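Xylulose kinase (Bifidobacterium adolescentis ATCC 15703, PDB 3I8B) probably phosphorylates D-xylulose to D-xylulose 5-phosphate with ATP, as an FGGY-family sugar kinase of xylose metabolism. Local coordinates at residues N85-A90 / K159-I164; H75-L80 / A148-N153; D215-V220 / I237-V242; L171-A176 / A187-L192. One frame throughout, in Å; residues are numbered along the deposited sequence.

Contact 1: residues N85-A90 / K159-I164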
loop_
_atom_site.group_PDB
_atom_site.type_symbol
_atom_site.label_atom_id
_atom_site.label_comp_id
_atom_site.label_asym_id
_atom_site.label_seq_id
_atom_site.Cartn_x
_atom_site.Cartn_y
_atom_site.Cartn_z
ATOM N N ASN A 85 26.663 -3.366 0.228
ATOM C CA ASN A 85 26.402 -2.772 -1.084
ATOM C C ASN A 85 25.085 -3.232 -1.683
ATOM O O ASN A 85 24.730 -4.409 -1.584
ATOM C CB ASN A 85 27.505 -3.139 -2.088
ATOM C CG ASN A 85 28.851 -2.525 -1.737
ATOM O OD1 ASN A 85 29.809 -3.239 -1.475
ATOM N ND2 ASN A 85 28.928 -1.205 -1.757
ATOM N N VAL A 86 24.370 -2.318 -2.337
ATOM C CA VAL A 86 23.199 -2.712 -3.107
ATOM C C VAL A 86 23.674 -3.490 -4.326
ATOM O O VAL A 86 24.489 -2.999 -5.095
ATOM C CB VAL A 86 22.355 -1.485 -3.532
ATOM C CG1 VAL A 86 21.249 -1.906 -4.493
ATOM C CG2 VAL A 86 21.764 -0.797 -2.288
ATOM N N ILE A 87 23.163 -4.706 -4.494
ATOM C CA ILE A 87 23.614 -5.609 -5.560
ATOM C C ILE A 87 23.215 -5.205 -7.004
ATOM O O ILE A 87 24.019 -5.317 -7.930
ATOM C CB ILE A 87 23.162 -7.076 -5.274
ATOM C CG1 ILE A 87 23.904 -7.624 -4.043
ATOM C CG2 ILE A 87 23.419 -7.961 -6.498
ATOM C CD1 ILE A 87 23.286 -8.887 -3.431
ATOM N N ARG A 88 21.978 -4.754 -7.179
ATOM C CA ARG A 88 21.420 -4.406 -8.486
ATOM C C ARG A 88 20.255 -3.479 -8.180
ATOM O O ARG A 88 19.860 -3.355 -7.029
ATOM C CB ARG A 88 20.842 -5.641 -9.187
ATOM C CG ARG A 88 19.510 -5.979 -8.542
ATOM C CD ARG A 88 18.514 -6.759 -9.314
ATOM N NE ARG A 88 18.577 -6.672 -10.762
ATOM C CZ ARG A 88 17.847 -5.867 -11.522
ATOM N NH1 ARG A 88 17.983 -5.949 -12.838
ATOM N NH2 ARG A 88 17.008 -4.985 -10.987
ATOM N N ASP A 89 19.664 -2.867 -9.204
ATOM C CA ASP A 89 18.589 -1.899 -8.972
ATOM C C ASP A 89 17.396 -2.446 -8.189
ATOM O O ASP A 89 17.012 -3.597 -8.335
ATOM C CB ASP A 89 18.097 -1.304 -10.292
ATOM C CG ASP A 89 18.982 -0.177 -10.789
ATOM O OD1 ASP A 89 20.088 0.016 -10.247
ATOM O OD2 ASP A 89 18.561 0.510 -11.730
ATOM N N ALA A 90 16.811 -1.601 -7.345
ATOM C CA ALA A 90 15.615 -1.994 -6.643
ATOM C C ALA A 90 14.510 -2.127 -7.659
ATOM O O ALA A 90 14.390 -1.296 -8.565
ATOM C CB ALA A 90 15.248 -0.962 -5.564
ATOM N N LYS A 159 22.869 -15.077 -5.850
ATOM C CA LYS A 159 23.777 -15.813 -4.974
ATOM C C LYS A 159 24.592 -14.906 -4.050
ATOM O O LYS A 159 25.155 -15.385 -3.063
ATOM C CB LYS A 159 24.724 -16.697 -5.794
ATOM C CG LYS A 159 24.052 -17.921 -6.428
ATOM C CD LYS A 159 25.074 -18.735 -7.223
ATOM C CE LYS A 159 24.395 -19.747 -8.141
ATOM N NZ LYS A 159 25.348 -20.304 -9.144
ATOM N N LYS A 160 24.664 -13.611 -4.360
ATOM C CA LYS A 160 25.383 -12.654 -3.492
ATOM C C LYS A 160 24.513 -12.095 -2.354
ATOM O O LYS A 160 25.004 -11.387 -1.476
ATOM C CB LYS A 160 25.923 -11.470 -4.310
ATOM C CG LYS A 160 26.908 -11.826 -5.421
ATOM C CD LYS A 160 27.462 -10.547 -6.055
ATOM C CE LYS A 160 28.093 -10.822 -7.411
ATOM N NZ LYS A 160 28.770 -9.616 -7.977
ATOM N N ILE A 161 23.216 -12.357 -2.406
ATOM C CA ILE A 161 22.301 -11.791 -1.422
ATOM C C ILE A 161 22.736 -12.158 -0.003
ATOM O O ILE A 161 22.834 -13.339 0.322
ATOM C CB ILE A 161 20.860 -12.273 -1.660
ATOM C CG1 ILE A 161 20.381 -11.829 -3.041
ATOM C CG2 ILE A 161 19.916 -11.709 -0.589
ATOM C CD1 ILE A 161 18.900 -12.007 -3.275
ATOM N N ALA A 162 23.029 -11.150 0.820
ATOM C CA ALA A 162 23.238 -11.351 2.253
ATOM C C ALA A 162 22.059 -10.812 3.076
ATOM O O ALA A 162 21.842 -11.220 4.219
ATOM C CB ALA A 162 24.549 -10.726 2.700
ATOM N N ALA A 163 21.303 -9.881 2.499
ATOM C CA ALA A 163 20.129 -9.326 3.167
ATOM C C ALA A 163 19.092 -8.858 2.147
ATOM O O ALA A 163 19.433 -8.401 1.064
ATOM C CB ALA A 163 20.526 -8.158 4.124
ATOM N N ILE A 164 17.819 -8.983 2.498
ATOM C CA ILE A 164 16.762 -8.424 1.675
ATOM C C ILE A 164 15.973 -7.467 2.548
ATOM O O ILE A 164 15.622 -7.822 3.662
ATOM C CB ILE A 164 15.790 -9.509 1.173
ATOM C CG1 ILE A 164 16.551 -10.710 0.586
ATOM C CG2 ILE A 164 14.844 -8.916 0.134
ATOM C CD1 ILE A 164 15.645 -11.885 0.271
#
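Ile-87 reaches from the loop between strands 78-80 and 90-91 to the backbone of Lys-160 and Ile-161, and it makes the whole contact with one methyl group. Its CB already points at the other segment. From there CG1 stands anti to the carbonyl carbon (chi1 -68°), and the chain runs on extended, carrying CD1 outward. At the tip, CD1 lies over one face of the peptide group joining the two partners, 3.6 Å from Lys-160 C and equally 3.6 Å from Ile-161 N. The same methyl touches the start of each neighbouring side chain: it is 3.8 Å from Lys-160 CB and 4.2 Å from Ile-161 CG1. Beyond CB the lysine stretches out and leads its ammonium group away, whereas Ile-161 is buried and packs on Ile-79, which Ile-87 also touches. Ile-87 is held in line by backbone hydrogen bonding with Ile-79, and just past Ile-161 both Ala-162 and Ala-163 face Leu-80 in a classic beta bulge. Lacking polar bonds between its segments, the contact rests on dispersion and on the removal of a methyl group from water, with the charge of Lys-160 kept outside.

Contact 2: residues H75-L80 / A148-N153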
loop_
_atom_site.group_PDB
_atom_site.type_symbol
_atom_site.label_atom_id
_atom_site.label_comp_id
_atom_site.label_asym_id
_atom_site.label_seq_id
_atom_site.Cartn_x
_atom_site.Cartn_y
_atom_site.Cartn_z
ATOM N N HIS A 75 6.834 -2.950 -0.908
ATOM C CA HIS A 75 7.274 -4.077 -1.753
ATOM C C HIS A 75 8.677 -3.968 -2.368
ATOM O O HIS A 75 9.352 -4.979 -2.552
ATOM C CB HIS A 75 6.237 -4.351 -2.866
ATOM C CG HIS A 75 4.819 -4.378 -2.377
ATOM N ND1 HIS A 75 3.854 -3.498 -2.823
ATOM C CD2 HIS A 75 4.205 -5.175 -1.470
ATOM C CE1 HIS A 75 2.705 -3.759 -2.224
ATOM N NE2 HIS A 75 2.895 -4.764 -1.388
ATOM N N GLY A 76 9.114 -2.750 -2.688
ATOM C CA GLY A 76 10.376 -2.574 -3.382
ATOM C C GLY A 76 11.489 -3.457 -2.842
ATOM O O GLY A 76 11.822 -3.418 -1.642
HETATM N N MSE A 77 12.098 -4.239 -3.728
HETATM C CA MSE A 77 13.153 -5.169 -3.327
HETATM C C MSE A 77 14.533 -4.507 -3.308
HETATM O O MSE A 77 15.066 -4.161 -4.365
HETATM C CB MSE A 77 13.198 -6.381 -4.276
HETATM C CG MSE A 77 14.356 -7.334 -3.994
HETATM SE SE MSE A 77 14.992 -8.377 -5.566
HETATM C CE MSE A 77 15.824 -6.905 -6.597
ATOM N N VAL A 78 15.104 -4.351 -2.114
ATOM C CA VAL A 78 16.495 -3.921 -1.964
ATOM C C VAL A 78 17.369 -5.097 -1.506
ATOM O O VAL A 78 17.225 -5.606 -0.383
ATOM C CB VAL A 78 16.657 -2.766 -0.942
ATOM C CG1 VAL A 78 18.130 -2.322 -0.842
ATOM C CG2 VAL A 78 15.769 -1.578 -1.314
ATOM N N ILE A 79 18.283 -5.527 -2.363
ATOM C CA ILE A 79 19.185 -6.604 -1.968
ATOM C C ILE A 79 20.617 -6.124 -1.764
ATOM O O ILE A 79 21.175 -5.394 -2.594
ATOM C CB ILE A 79 19.120 -7.836 -2.912
ATOM C CG1 ILE A 79 19.260 -7.413 -4.378
ATOM C CG2 ILE A 79 17.825 -8.593 -2.704
ATOM C CD1 ILE A 79 19.405 -8.625 -5.356
ATOM N N LEU A 80 21.194 -6.553 -0.637
ATOM C CA LEU A 80 22.515 -6.140 -0.187
ATOM C C LEU A 80 23.456 -7.325 -0.134
ATOM O O LEU A 80 23.039 -8.446 0.223
ATOM C CB LEU A 80 22.420 -5.547 1.221
ATOM C CG LEU A 80 21.407 -4.429 1.419
ATOM C CD1 LEU A 80 21.371 -3.996 2.881
ATOM C CD2 LEU A 80 21.797 -3.276 0.494
ATOM N N ALA A 148 12.509 -13.869 -6.863
ATOM C CA ALA A 148 12.320 -14.924 -7.861
ATOM C C ALA A 148 12.853 -14.538 -9.240
ATOM O O ALA A 148 13.544 -15.320 -9.892
ATOM C CB ALA A 148 10.854 -15.283 -7.965
ATOM N N TRP A 149 12.523 -13.333 -9.681
ATOM C CA TRP A 149 12.922 -12.869 -10.994
ATOM C C TRP A 149 14.443 -12.784 -11.079
ATOM O O TRP A 149 15.050 -13.146 -12.096
ATOM C CB TRP A 149 12.288 -11.505 -11.299
ATOM C CG TRP A 149 12.706 -10.971 -12.637
ATOM C CD1 TRP A 149 12.014 -11.066 -13.811
ATOM C CD2 TRP A 149 13.929 -10.288 -12.945
ATOM N NE1 TRP A 149 12.723 -10.477 -14.827
ATOM C CE2 TRP A 149 13.900 -9.985 -14.321
ATOM C CE3 TRP A 149 15.035 -9.879 -12.182
ATOM C CZ2 TRP A 149 14.941 -9.307 -14.958
ATOM C CZ3 TRP A 149 16.068 -9.215 -12.810
ATOM C CH2 TRP A 149 16.014 -8.933 -14.188
ATOM N N VAL A 150 15.057 -12.299 -10.005
ATOM C CA VAL A 150 16.505 -12.168 -9.959
ATOM C C VAL A 150 17.166 -13.545 -9.990
ATOM O O VAL A 150 18.210 -13.725 -10.623
ATOM C CB VAL A 150 16.978 -11.388 -8.707
ATOM C CG1 VAL A 150 18.498 -11.378 -8.641
ATOM C CG2 VAL A 150 16.432 -9.960 -8.734
ATOM N N ALA A 151 16.567 -14.518 -9.305
ATOM C CA ALA A 151 17.122 -15.873 -9.330
ATOM C C ALA A 151 17.043 -16.439 -10.742
ATOM O O ALA A 151 17.948 -17.136 -11.198
ATOM C CB ALA A 151 16.397 -16.784 -8.354
ATOM N N GLU A 152 15.964 -16.129 -11.437
ATOM C CA GLU A 152 15.760 -16.681 -12.775
ATOM C C GLU A 152 16.623 -15.979 -13.826
ATOM O O GLU A 152 17.178 -16.623 -14.716
ATOM C CB GLU A 152 14.277 -16.635 -13.159
ATOM C CG GLU A 152 13.956 -17.158 -14.559
ATOM C CD GLU A 152 14.295 -18.633 -14.750
ATOM O OE1 GLU A 152 14.475 -19.058 -15.918
ATOM O OE2 GLU A 152 14.393 -19.363 -13.739
ATOM N N ASN A 153 16.762 -14.662 -13.708
ATOM C CA ASN A 153 17.410 -13.886 -14.751
ATOM C C ASN A 153 18.832 -13.459 -14.470
ATOM O O ASN A 153 19.581 -13.176 -15.405
ATOM C CB ASN A 153 16.555 -12.662 -15.085
ATOM C CG ASN A 153 15.241 -13.047 -15.729
ATOM O OD1 ASN A 153 15.180 -13.291 -16.928
ATOM N ND2 ASN A 153 14.182 -13.111 -14.930
#
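Val-150, on helix 143-153, sets both of its methyls against residues around strand 78-80. CG2 meets the end of Met-77, a selenomethionine, and lies 3.8 Å from both its SE and its CE. CG1 faces the tip of Ile-79 more loosely, with CD1 of the isoleucine 4.4 Å away from CG1 of Val-150. Met-77 leaves the backbone with CG anti to N and then bends at its last torsion (chi3 70°), which turns the terminal methyl aside and lets the selenium and the methyl share one valine branch.

Around this pair, the indole of Trp-149 has Val-150 CG2 at its edge, in the ring plane. One turn on, Asn-153 folds back along the helix: its ND2 donates to Trp-149 O at 3.0 Å, while Asn-153 N bonds to that carbonyl as well. Further out, Met-91 touches Met-77, Trp-149 and Val-150, and Val-147 from the preceding helical turn also packs on Met-77. His-75, predicted to bind substrate, is tied to the start of the same helix through its backbone O and Thr-143 OG1.

Buried and wholly apolar, the join depends on how the branched and bent side chains fit, with no donor or acceptor among the side-chain atoms that meet.

Contact 3: residues D215-V220 / I237-V242. With MG (magnesium ion), chain B.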
loop_
_atom_site.group_PDB
_atom_site.type_symbol
_atom_site.label_atom_id
_atom_site.label_comp_id
_atom_site.label_asym_id
_atom_site.label_seq_id
_atom_site.Cartn_x
_atom_site.Cartn_y
_atom_site.Cartn_z
ATOM N N ASP A 215 11.182 -20.729 3.922
ATOM C CA ASP A 215 10.952 -21.791 2.939
ATOM C C ASP A 215 10.406 -21.259 1.605
ATOM O O ASP A 215 10.667 -21.832 0.545
ATOM C CB ASP A 215 10.008 -22.869 3.501
ATOM C CG ASP A 215 8.665 -22.305 3.949
ATOM O OD1 ASP A 215 8.640 -21.281 4.672
ATOM O OD2 ASP A 215 7.624 -22.900 3.594
ATOM N N LEU A 216 9.629 -20.182 1.659
ATOM C CA LEU A 216 9.083 -19.593 0.443
ATOM C C LEU A 216 10.187 -18.839 -0.294
ATOM O O LEU A 216 10.154 -18.713 -1.520
ATOM C CB LEU A 216 7.884 -18.688 0.749
ATOM C CG LEU A 216 6.747 -19.440 1.445
ATOM C CD1 LEU A 216 5.638 -18.488 1.892
ATOM C CD2 LEU A 216 6.190 -20.517 0.532
ATOM N N ILE A 217 11.171 -18.349 0.452
ATOM C CA ILE A 217 12.347 -17.740 -0.169
ATOM C C ILE A 217 13.211 -18.825 -0.838
ATOM O O ILE A 217 13.538 -18.717 -2.013
ATOM C CB ILE A 217 13.186 -16.917 0.839
ATOM C CG1 ILE A 217 12.370 -15.720 1.359
ATOM C CG2 ILE A 217 14.475 -16.453 0.186
ATOM C CD1 ILE A 217 13.032 -14.949 2.516
ATOM N N ALA A 218 13.550 -19.875 -0.093
ATOM C CA ALA A 218 14.256 -21.022 -0.668
ATOM C C ALA A 218 13.571 -21.471 -1.952
ATOM O O ALA A 218 14.222 -21.836 -2.931
ATOM C CB ALA A 218 14.316 -22.194 0.337
HETATM N N MSE A 219 12.247 -21.446 -1.940
HETATM C CA MSE A 219 11.472 -21.943 -3.071
HETATM C C MSE A 219 11.844 -21.229 -4.363
HETATM O O MSE A 219 11.885 -21.850 -5.430
HETATM C CB MSE A 219 9.977 -21.808 -2.790
HETATM C CG MSE A 219 9.089 -21.852 -4.024
HETATM SE SE MSE A 219 7.193 -21.634 -3.524
HETATM C CE MSE A 219 6.954 -23.233 -2.413
ATOM N N VAL A 220 12.116 -19.927 -4.275
ATOM C CA VAL A 220 12.468 -19.164 -5.479
ATOM C C VAL A 220 13.965 -19.155 -5.787
ATOM O O VAL A 220 14.360 -18.909 -6.927
ATOM C CB VAL A 220 11.904 -17.718 -5.452
ATOM C CG1 VAL A 220 10.426 -17.745 -5.076
ATOM C CG2 VAL A 220 12.706 -16.822 -4.489
ATOM N N ILE A 237 20.267 -15.694 5.074
ATOM C CA ILE A 237 19.928 -14.314 4.694
ATOM C C ILE A 237 19.422 -13.482 5.878
ATOM O O ILE A 237 18.608 -13.959 6.672
ATOM C CB ILE A 237 18.888 -14.301 3.539
ATOM C CG1 ILE A 237 19.577 -14.649 2.215
ATOM C CG2 ILE A 237 18.182 -12.933 3.433
ATOM C CD1 ILE A 237 18.600 -15.071 1.112
ATOM N N VAL A 238 19.923 -12.254 6.013
ATOM C CA VAL A 238 19.462 -11.382 7.088
ATOM C C VAL A 238 18.186 -10.695 6.606
ATOM O O VAL A 238 18.168 -10.153 5.512
ATOM C CB VAL A 238 20.520 -10.315 7.484
ATOM C CG1 VAL A 238 19.922 -9.323 8.486
ATOM C CG2 VAL A 238 21.765 -10.978 8.066
ATOM N N LEU A 239 17.124 -10.779 7.406
ATOM C CA LEU A 239 15.839 -10.146 7.127
ATOM C C LEU A 239 15.604 -9.132 8.247
ATOM O O LEU A 239 16.045 -9.352 9.366
ATOM C CB LEU A 239 14.704 -11.187 7.104
ATOM C CG LEU A 239 14.826 -12.335 6.084
ATOM C CD1 LEU A 239 13.658 -13.342 6.204
ATOM C CD2 LEU A 239 14.954 -11.807 4.666
ATOM N N PRO A 240 14.943 -8.004 7.950
ATOM C CA PRO A 240 14.808 -7.029 9.048
ATOM C C PRO A 240 13.956 -7.526 10.225
ATOM O O PRO A 240 12.923 -8.167 10.023
ATOM C CB PRO A 240 14.160 -5.807 8.372
ATOM C CG PRO A 240 14.473 -5.983 6.889
ATOM C CD PRO A 240 14.489 -7.468 6.654
ATOM N N THR A 241 14.412 -7.222 11.441
ATOM C CA THR A 241 13.660 -7.487 12.659
ATOM C C THR A 241 12.363 -6.726 12.611
ATOM O O THR A 241 12.358 -5.501 12.467
ATOM C CB THR A 241 14.410 -6.983 13.908
ATOM O OG1 THR A 241 15.719 -7.541 13.921
ATOM C CG2 THR A 241 13.686 -7.410 15.169
ATOM N N VAL A 242 11.267 -7.448 12.768
ATOM C CA VAL A 242 9.950 -6.849 12.690
ATOM C C VAL A 242 9.583 -6.242 14.047
ATOM O O VAL A 242 9.405 -6.953 15.037
ATOM C CB VAL A 242 8.905 -7.875 12.221
ATOM C CG1 VAL A 242 7.511 -7.222 12.148
ATOM C CG2 VAL A 242 9.309 -8.430 10.857
HETATM MG MG MG B . 17.832 -6.652 12.937
HETATM O O HOH W 1 17.895 -7.982 11.042
#
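Helix 214-225 packs through Ile-217 on Ile-237 and Leu-239, in the extended link that leaves helix 227-236 and leads into strand 241-243 and the magnesium site. The two branches of Ile-217 divide the work. CG1 stands anti to the carbonyl carbon (chi1 -64°) and carries CD1 out to CD1 of Leu-239, 4.1 Å away, so that the two side chains meet tip to tip. The shorter branch, CG2, lies 4.4 Å from CD1 of Ile-237, the first residue to leave helical geometry. All three residues are buried, and aliphatic carbon alone makes the contact between the segments.

Polar chemistry begins where the link turns to the metal. Leu-239 O accepts a hydrogen bond of 2.8 Å from a water, and that water binds the magnesium ion. Two residues on, Thr-241 OG1 is itself a ligand at 2.5 Å; Glu-190 O and Leu-192 O complete the protein ligands. Leu-239 thus turns its side chain to the helix while its carbonyl serves the water of the metal's first shell.

In the fold, the link is hydrogen-bonded through Val-238 to Ala-162 and Ile-164, and strand 241-243 runs parallel to strand 193-195. Helix 214-225 is flanked in turn by helix 143-153, where Val-220 packs on Leu-144, Val-147 and Ala-148, and by helix 99-110, which Met-219 and Val-220 touch.

Contact 4: residues L171-A176 / A187-L192. With MG (magnesium ion), chain B.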
loop_
_atom_site.group_PDB
_atom_site.type_symbol
_atom_site.label_atom_id
_atom_site.label_comp_id
_atom_site.label_asym_id
_atom_site.label_seq_id
_atom_site.Cartn_x
_atom_site.Cartn_y
_atom_site.Cartn_z
ATOM N N LEU A 171 16.282 2.957 3.966
ATOM C CA LEU A 171 16.491 4.363 4.310
ATOM C C LEU A 171 16.705 4.536 5.825
ATOM O O LEU A 171 17.555 5.315 6.245
ATOM C CB LEU A 171 15.335 5.247 3.823
ATOM C CG LEU A 171 15.590 6.758 3.915
ATOM C CD1 LEU A 171 16.799 7.125 3.069
ATOM C CD2 LEU A 171 14.370 7.555 3.484
ATOM N N SER A 172 15.945 3.801 6.636
ATOM C CA SER A 172 16.089 3.910 8.081
ATOM C C SER A 172 17.480 3.468 8.514
ATOM O O SER A 172 18.115 4.102 9.344
ATOM C CB SER A 172 14.990 3.107 8.807
ATOM O OG SER A 172 13.708 3.656 8.540
ATOM N N TRP A 173 17.948 2.377 7.937
ATOM C CA TRP A 173 19.290 1.833 8.179
ATOM C C TRP A 173 20.401 2.846 7.809
ATOM O O TRP A 173 21.376 3.044 8.555
ATOM C CB TRP A 173 19.401 0.533 7.374
ATOM C CG TRP A 173 20.622 -0.284 7.561
ATOM C CD1 TRP A 173 20.995 -0.979 8.684
ATOM C CD2 TRP A 173 21.618 -0.551 6.570
ATOM N NE1 TRP A 173 22.185 -1.642 8.447
ATOM C CE2 TRP A 173 22.586 -1.389 7.162
ATOM C CE3 TRP A 173 21.797 -0.142 5.245
ATOM C CZ2 TRP A 173 23.710 -1.842 6.462
ATOM C CZ3 TRP A 173 22.907 -0.588 4.553
ATOM C CH2 TRP A 173 23.852 -1.435 5.163
ATOM N N ARG A 174 20.240 3.509 6.671
ATOM C CA ARG A 174 21.162 4.578 6.267
ATOM C C ARG A 174 21.100 5.791 7.220
ATOM O O ARG A 174 22.120 6.416 7.538
ATOM C CB ARG A 174 20.834 5.031 4.843
ATOM C CG ARG A 174 21.060 3.974 3.774
ATOM C CD ARG A 174 22.496 3.426 3.773
ATOM N NE ARG A 174 23.505 4.486 3.839
ATOM C CZ ARG A 174 23.851 5.270 2.820
ATOM N NH1 ARG A 174 23.293 5.117 1.622
ATOM N NH2 ARG A 174 24.767 6.209 3.002
ATOM N N ILE A 175 19.898 6.124 7.667
ATOM C CA ILE A 175 19.723 7.215 8.624
ATOM C C ILE A 175 20.453 6.913 9.953
ATOM O O ILE A 175 21.060 7.814 10.559
ATOM C CB ILE A 175 18.221 7.550 8.798
ATOM C CG1 ILE A 175 17.726 8.343 7.569
ATOM C CG2 ILE A 175 17.954 8.310 10.102
ATOM C CD1 ILE A 175 16.222 8.507 7.518
ATOM N N ALA A 176 20.412 5.646 10.372
ATOM C CA ALA A 176 21.154 5.160 11.528
ATOM C C ALA A 176 22.648 5.223 11.293
ATOM O O ALA A 176 23.426 4.935 12.189
ATOM C CB ALA A 176 20.738 3.707 11.894
ATOM N N ALA A 187 29.442 -5.142 8.242
ATOM C CA ALA A 187 28.399 -4.356 7.578
ATOM C C ALA A 187 27.209 -4.025 8.508
ATOM O O ALA A 187 26.387 -3.165 8.192
ATOM C CB ALA A 187 27.897 -5.080 6.317
ATOM N N HIS A 188 27.115 -4.711 9.641
ATOM C CA HIS A 188 25.969 -4.543 10.538
ATOM C C HIS A 188 24.621 -4.710 9.825
ATOM O O HIS A 188 23.695 -3.931 10.060
ATOM C CB HIS A 188 26.013 -3.176 11.226
ATOM C CG HIS A 188 27.138 -3.034 12.200
ATOM N ND1 HIS A 188 28.299 -2.353 11.904
ATOM C CD2 HIS A 188 27.295 -3.518 13.457
ATOM C CE1 HIS A 188 29.115 -2.404 12.943
ATOM N NE2 HIS A 188 28.528 -3.104 13.899
ATOM N N LEU A 189 24.507 -5.709 8.952
ATOM C CA LEU A 189 23.229 -5.974 8.291
ATOM C C LEU A 189 22.137 -6.297 9.318
ATOM O O LEU A 189 20.962 -5.985 9.108
ATOM C CB LEU A 189 23.354 -7.103 7.260
ATOM C CG LEU A 189 24.222 -6.780 6.042
ATOM C CD1 LEU A 189 24.463 -8.027 5.186
ATOM C CD2 LEU A 189 23.600 -5.636 5.212
ATOM N N GLU A 190 22.534 -6.898 10.438
ATOM C CA GLU A 190 21.574 -7.211 11.497
ATOM C C GLU A 190 20.976 -5.989 12.158
ATOM O O GLU A 190 20.043 -6.126 12.919
ATOM C CB GLU A 190 22.174 -8.125 12.567
ATOM C CG GLU A 190 22.405 -9.552 12.085
ATOM C CD GLU A 190 21.131 -10.409 12.055
ATOM O OE1 GLU A 190 20.019 -9.871 12.321
ATOM O OE2 GLU A 190 21.257 -11.630 11.766
ATOM N N ALA A 191 21.514 -4.797 11.904
ATOM C CA ALA A 191 20.886 -3.590 12.435
ATOM C C ALA A 191 19.589 -3.265 11.685
ATOM O O ALA A 191 18.821 -2.410 12.121
ATOM C CB ALA A 191 21.850 -2.391 12.375
ATOM N N LEU A 192 19.353 -3.930 10.549
ATOM C CA LEU A 192 18.119 -3.711 9.794
ATOM C C LEU A 192 16.853 -3.995 10.619
ATOM O O LEU A 192 16.764 -4.993 11.315
ATOM C CB LEU A 192 18.106 -4.566 8.517
ATOM C CG LEU A 192 18.966 -4.099 7.343
ATOM C CD1 LEU A 192 19.239 -5.221 6.331
ATOM C CD2 LEU A 192 18.299 -2.911 6.653
HETATM MG MG MG B . 17.832 -6.652 12.937
HETATM O O HOH W 1 17.895 -7.982 11.042
#
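Trp-173 leaves helix 167-175 with CG anti to its own amide nitrogen (chi1 -174°), and a chi2 of 68° turns the indole so that its N-H edge faces the loop at His-188. NE1 donates to His-188 O over 3.2 Å in a fairly straight bond (162°). The oxygen lies near the indole plane, although the donor stands above the plane of the carbonyl. Ala-191 N reaches the same oxygen from the opposite face, so two donors grip it and help to fix the 3-10 turn 189-191.

Leu-192 covers one face of the indole, a CH-pi contact in which CD2 lies 3.6 Å from Trp-173 CG, toward the rim of the ring. Ala-191 CB sits at the edge beside NE1, and on the benzo side CZ2 comes 3.5 Å from Ala-187 O and 4.0 Å from Leu-189 CD2. Replacing Trp-173 with a leucine would probably cost His-188 O one of its two donors and open a gap beneath Leu-192, leaving the turn less firmly seated on the helix.

The same turn binds magnesium through its main chain: Glu-190 O at 2.3 Å and Leu-192 O at 2.5 Å from the ion. Glu-190 OE1 takes part indirectly, accepting a hydrogen bond from a metal-bound water. With Thr-241 as third protein ligand, this is a metal site built on a tight turn, main-chain carbonyls supplying two of the ligands.

Overall arrangement
All four contacts belong to the N-terminal FGGY domain. Contacts 2 and 3 are buried and apolar, seating helices 143-153 and 214-225; the two helices also pack together through Ala-148 and Val-220. Contacts 1 and 4 are only partly buried and lie nearer the surface, where loops and backbone join in. Contacts 1 and 2 share the two-stranded antiparallel sheet of 78-80 and 163-165, while contacts 3 and 4 share the magnesium ion and its bound water, Thr-241 N also hydrogen-bonding Leu-192 O. Among the four, contact 4 alone adds a hydrogen bond between its segments. Leu-80 and Leu-189 bring contacts 2 and 4 together.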